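Putative triphosphoribosyl-dephospho-coA synthase (Archaeoglobus fulgidus DSM 4304, PDB 3H9P) is of unknown function but may bind ATP and make triphosphoribosyl-dephospho-CoA. Local coordinates at residues A[56-68]-A[232-244]. Residues are numbered along the deposited sequence; the frame is centred on the assembly and turned at random.
Sequences VHFGAFLLLVPLI and IADLTASSIFLAL
With CG anti to its carbonyl carbon (chi1 -68°), Asp234 holds its carboxylate against the first turn of helix 58-68, while Phe241, whose CG lies anti to the backbone N (chi1 -178°), turns its ring toward Leu67 and Ile68 at the other end. The carboxylate meets backbone rather than a charged partner: OD2 sits 3.2 Å from the CA of Gly59, which has no side chain, and OD1 lies 3.1 Å from Ala60 N. One water bridges the two helices, accepting from Gly59 N and donating to Asp234 OD2 at 2.9 Å. With an alanine in place of Asp234, the water on Gly59 N would probably lose its second mate and the first turn the negative charge facing it. Further along, Leu63 pushes CD1 onto the backbone of the second helix, 3.6 Å from Asp234 O, and touches Leu235 CD2. Leu64 CD2 reaches Phe241 CB at 3.7 Å, and Ile68 CG1 lies over one ring face, toward its rim, 4.1 Å from Phe241 CZ. The two helices run roughly parallel, crossing at -29° with axes 8.3 Å apart, in the core of this all-helical fold. Helix 155-167 packs against 232-244, its Ser157 hydrogen-bonding Ser238 OG, while helix 92-105 covers Phe58 and Leu62 and helix 171-182 meets Ile232 and Thr236.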
loop_
_atom_site.group_PDB
_atom_site.type_symbol
_atom_site.label_atom_id
_atom_site.label_comp_id
_atom_site.label_asym_id
_atom_site.label_seq_id
_atom_site.Cartn_x
_atom_site.Cartn_y
_atom_site.Cartn_z
ATOM N N VAL A 56 13.880 -11.870 10.729
ATOM C CA VAL A 56 12.435 -12.172 10.814
ATOM C C VAL A 56 11.806 -12.969 9.640
ATOM O O VAL A 56 11.462 -14.143 9.802
ATOM C CB VAL A 56 11.637 -10.896 11.084
ATOM N N HIS A 57 11.652 -12.328 8.479
ATOM C CA HIS A 57 10.993 -12.924 7.286
ATOM C C HIS A 57 9.511 -13.205 7.566
ATOM O O HIS A 57 9.038 -14.364 7.540
ATOM C CB HIS A 57 11.715 -14.187 6.783
ATOM C CG HIS A 57 13.211 -14.060 6.715
ATOM N ND1 HIS A 57 14.050 -14.624 7.653
ATOM C CD2 HIS A 57 14.014 -13.460 5.806
ATOM C CE1 HIS A 57 15.305 -14.374 7.329
ATOM N NE2 HIS A 57 15.314 -13.666 6.214
ATOM N N PHE A 58 8.796 -12.127 7.875
ATOM C CA PHE A 58 7.382 -12.186 8.216
ATOM C C PHE A 58 6.570 -12.858 7.105
ATOM O O PHE A 58 5.638 -13.635 7.375
ATOM C CB PHE A 58 6.864 -10.750 8.483
ATOM C CG PHE A 58 5.383 -10.623 8.409
ATOM C CD1 PHE A 58 4.598 -10.889 9.525
ATOM C CD2 PHE A 58 4.769 -10.272 7.203
ATOM C CE1 PHE A 58 3.216 -10.795 9.456
ATOM C CE2 PHE A 58 3.401 -10.187 7.112
ATOM C CZ PHE A 58 2.608 -10.451 8.254
ATOM N N GLY A 59 6.932 -12.555 5.855
ATOM C CA GLY A 59 6.210 -13.021 4.675
ATOM C C GLY A 59 6.343 -14.507 4.499
ATOM O O GLY A 59 5.388 -15.179 4.118
ATOM N N ALA A 60 7.530 -15.037 4.806
ATOM C CA ALA A 60 7.718 -16.483 4.767
ATOM C C ALA A 60 6.670 -17.169 5.658
ATOM O O ALA A 60 5.976 -18.104 5.194
ATOM C CB ALA A 60 9.112 -16.854 5.144
ATOM N N PHE A 61 6.502 -16.666 6.891
ATOM C CA PHE A 61 5.493 -17.231 7.842
ATOM C C PHE A 61 4.052 -17.078 7.438
ATOM O O PHE A 61 3.186 -17.975 7.680
ATOM C CB PHE A 61 5.677 -16.614 9.232
ATOM C CG PHE A 61 7.018 -16.924 9.855
ATOM C CD1 PHE A 61 7.597 -18.192 9.708
ATOM C CD2 PHE A 61 7.652 -15.993 10.633
ATOM C CE1 PHE A 61 8.777 -18.512 10.305
ATOM C CE2 PHE A 61 8.862 -16.294 11.250
ATOM C CZ PHE A 61 9.427 -17.573 11.072
ATOM N N LEU A 62 3.760 -15.929 6.836
ATOM C CA LEU A 62 2.403 -15.679 6.357
ATOM C C LEU A 62 2.076 -16.623 5.182
ATOM O O LEU A 62 0.924 -16.988 4.973
ATOM C CB LEU A 62 2.237 -14.207 5.966
ATOM C CG LEU A 62 0.904 -13.690 5.450
ATOM C CD1 LEU A 62 -0.291 -13.997 6.401
ATOM C CD2 LEU A 62 1.029 -12.175 5.129
ATOM N N LEU A 63 3.100 -16.974 4.412
ATOM C CA LEU A 63 2.969 -17.947 3.339
ATOM C C LEU A 63 2.897 -19.373 3.904
ATOM O O LEU A 63 2.011 -20.174 3.517
ATOM C CB LEU A 63 4.123 -17.842 2.322
ATOM C CG LEU A 63 4.175 -16.683 1.309
ATOM C CD1 LEU A 63 5.523 -16.617 0.568
ATOM C CD2 LEU A 63 3.000 -16.789 0.288
ATOM N N LEU A 64 3.781 -19.691 4.835
ATOM C CA LEU A 64 3.916 -21.102 5.267
ATOM C C LEU A 64 2.874 -21.586 6.229
ATOM O O LEU A 64 2.444 -22.708 6.133
ATOM C CB LEU A 64 5.290 -21.360 5.874
ATOM C CG LEU A 64 6.449 -21.361 4.867
ATOM C CD1 LEU A 64 7.736 -21.135 5.688
ATOM C CD2 LEU A 64 6.530 -22.660 4.053
ATOM N N VAL A 65 2.450 -20.735 7.155
ATOM C CA VAL A 65 1.498 -21.172 8.140
ATOM C C VAL A 65 0.194 -21.721 7.521
ATOM O O VAL A 65 -0.311 -22.761 7.963
ATOM C CB VAL A 65 1.318 -20.057 9.237
ATOM C CG1 VAL A 65 0.148 -20.310 10.095
ATOM C CG2 VAL A 65 2.602 -19.955 10.059
ATOM N N PRO A 66 -0.367 -21.050 6.500
ATOM C CA PRO A 66 -1.585 -21.659 5.926
ATOM C C PRO A 66 -1.354 -23.013 5.247
ATOM O O PRO A 66 -2.255 -23.858 5.293
ATOM C CB PRO A 66 -2.034 -20.640 4.878
ATOM C CG PRO A 66 -1.498 -19.385 5.336
ATOM C CD PRO A 66 -0.151 -19.707 5.948
ATOM N N LEU A 67 -0.178 -23.204 4.627
ATOM C CA LEU A 67 0.149 -24.499 4.040
ATOM C C LEU A 67 0.378 -25.538 5.117
ATOM O O LEU A 67 -0.065 -26.655 4.975
ATOM C CB LEU A 67 1.381 -24.427 3.126
ATOM C CG LEU A 67 1.324 -23.357 2.028
ATOM C CD1 LEU A 67 2.712 -23.139 1.413
ATOM C CD2 LEU A 67 0.219 -23.592 1.015
ATOM N N ILE A 68 1.058 -25.154 6.203
ATOM C CA ILE A 68 1.281 -26.076 7.288
ATOM C C ILE A 68 -0.027 -26.481 7.994
ATOM O O ILE A 68 -0.165 -27.593 8.486
ATOM C CB ILE A 68 2.350 -25.571 8.251
ATOM C CG1 ILE A 68 3.694 -25.494 7.467
ATOM C CG2 ILE A 68 2.452 -26.543 9.485
ATOM C CD1 ILE A 68 4.832 -24.673 8.094
ATOM N N ILE A 232 10.848 -12.599 -2.563
ATOM C CA ILE A 232 11.304 -13.610 -3.479
ATOM C C ILE A 232 11.836 -14.812 -2.701
ATOM O O ILE A 232 11.481 -15.965 -2.990
ATOM C CB ILE A 232 12.337 -13.034 -4.481
ATOM C CG1 ILE A 232 11.763 -11.822 -5.210
ATOM C CG2 ILE A 232 12.819 -14.123 -5.460
ATOM C CD1 ILE A 232 10.400 -12.108 -5.948
ATOM N N ALA A 233 12.661 -14.540 -1.698
ATOM C CA ALA A 233 13.110 -15.571 -0.786
ATOM C C ALA A 233 11.925 -16.206 -0.027
ATOM O O ALA A 233 11.877 -17.439 0.141
ATOM C CB ALA A 233 14.142 -15.001 0.190
ATOM N N ASP A 234 10.973 -15.390 0.409
ATOM C CA ASP A 234 9.726 -15.915 1.002
ATOM C C ASP A 234 9.091 -16.956 0.082
ATOM O O ASP A 234 8.796 -18.074 0.526
ATOM C CB ASP A 234 8.715 -14.789 1.336
ATOM C CG ASP A 234 9.202 -13.871 2.494
ATOM O OD1 ASP A 234 10.076 -14.318 3.260
ATOM O OD2 ASP A 234 8.714 -12.718 2.670
ATOM N N LEU A 235 8.927 -16.613 -1.208
ATOM C CA LEU A 235 8.257 -17.491 -2.169
ATOM C C LEU A 235 9.105 -18.700 -2.500
ATOM O O LEU A 235 8.597 -19.768 -2.881
ATOM C CB LEU A 235 7.927 -16.718 -3.443
ATOM C CG LEU A 235 6.777 -15.709 -3.286
ATOM C CD1 LEU A 235 6.864 -14.576 -4.324
ATOM C CD2 LEU A 235 5.414 -16.377 -3.371
ATOM N N THR A 236 10.413 -18.558 -2.352
ATOM C CA THR A 236 11.278 -19.688 -2.606
ATOM C C THR A 236 11.037 -20.746 -1.506
ATOM O O THR A 236 11.012 -21.944 -1.762
ATOM C CB THR A 236 12.716 -19.198 -2.662
ATOM O OG1 THR A 236 12.801 -18.316 -3.769
ATOM C CG2 THR A 236 13.742 -20.359 -2.835
ATOM N N ALA A 237 10.809 -20.275 -0.294
ATOM C CA ALA A 237 10.602 -21.147 0.841
ATOM C C ALA A 237 9.274 -21.841 0.751
ATOM O O ALA A 237 9.183 -23.013 1.072
ATOM C CB ALA A 237 10.695 -20.344 2.168
ATOM N N SER A 238 8.227 -21.130 0.363
ATOM C CA SER A 238 6.926 -21.782 0.300
ATOM C C SER A 238 6.925 -22.845 -0.827
ATOM O O SER A 238 6.282 -23.891 -0.688
ATOM C CB SER A 238 5.808 -20.757 0.129
ATOM O OG SER A 238 5.944 -20.056 -1.081
ATOM N N SER A 239 7.638 -22.549 -1.932
ATOM C CA SER A 239 7.835 -23.496 -3.033
ATOM C C SER A 239 8.577 -24.779 -2.589
ATOM O O SER A 239 8.226 -25.856 -3.048
ATOM C CB SER A 239 8.638 -22.854 -4.180
ATOM O OG SER A 239 7.890 -21.880 -4.839
ATOM N N ILE A 240 9.623 -24.625 -1.758
ATOM C CA ILE A 240 10.357 -25.744 -1.192
ATOM C C ILE A 240 9.410 -26.611 -0.379
ATOM O O ILE A 240 9.394 -27.815 -0.528
ATOM C CB ILE A 240 11.560 -25.290 -0.288
ATOM C CG1 ILE A 240 12.679 -24.636 -1.113
ATOM C CG2 ILE A 240 12.174 -26.500 0.460
ATOM C CD1 ILE A 240 13.750 -23.913 -0.278
ATOM N N PHE A 241 8.605 -25.979 0.472
ATOM C CA PHE A 241 7.644 -26.703 1.263
ATOM C C PHE A 241 6.709 -27.536 0.389
ATOM O O PHE A 241 6.516 -28.706 0.643
ATOM C CB PHE A 241 6.839 -25.836 2.248
ATOM C CG PHE A 241 5.876 -26.676 3.103
ATOM C CD1 PHE A 241 6.343 -27.414 4.182
ATOM C CD2 PHE A 241 4.543 -26.826 2.738
ATOM C CE1 PHE A 241 5.490 -28.253 4.932
ATOM C CE2 PHE A 241 3.671 -27.657 3.478
ATOM C CZ PHE A 241 4.153 -28.380 4.573
ATOM N N LEU A 242 6.108 -26.932 -0.621
ATOM C CA LEU A 242 5.268 -27.733 -1.532
ATOM C C LEU A 242 6.024 -28.857 -2.235
ATOM O O LEU A 242 5.525 -29.988 -2.307
ATOM C CB LEU A 242 4.522 -26.853 -2.539
ATOM C CG LEU A 242 3.542 -25.896 -1.849
ATOM C CD1 LEU A 242 2.888 -24.880 -2.809
ATOM C CD2 LEU A 242 2.474 -26.707 -1.080
ATOM N N ALA A 243 7.238 -28.583 -2.709
ATOM C CA ALA A 243 7.988 -29.621 -3.432
ATOM C C ALA A 243 8.306 -30.823 -2.524
ATOM O O ALA A 243 8.282 -32.002 -2.979
ATOM C CB ALA A 243 9.265 -29.038 -4.070
ATOM N N LEU A 244 8.622 -30.510 -1.259
ATOM C CA LEU A 244 8.871 -31.532 -0.211
ATOM C C LEU A 244 7.664 -32.414 0.014
ATOM O O LEU A 244 7.786 -33.649 0.111
ATOM C CB LEU A 244 9.231 -30.890 1.129
ATOM C CG LEU A 244 10.587 -30.185 1.199
ATOM C CD1 LEU A 244 10.753 -29.555 2.548
ATOM C CD2 LEU A 244 11.743 -31.165 0.899
HETATM O O HOH W 1 9.467 -11.178 4.996
#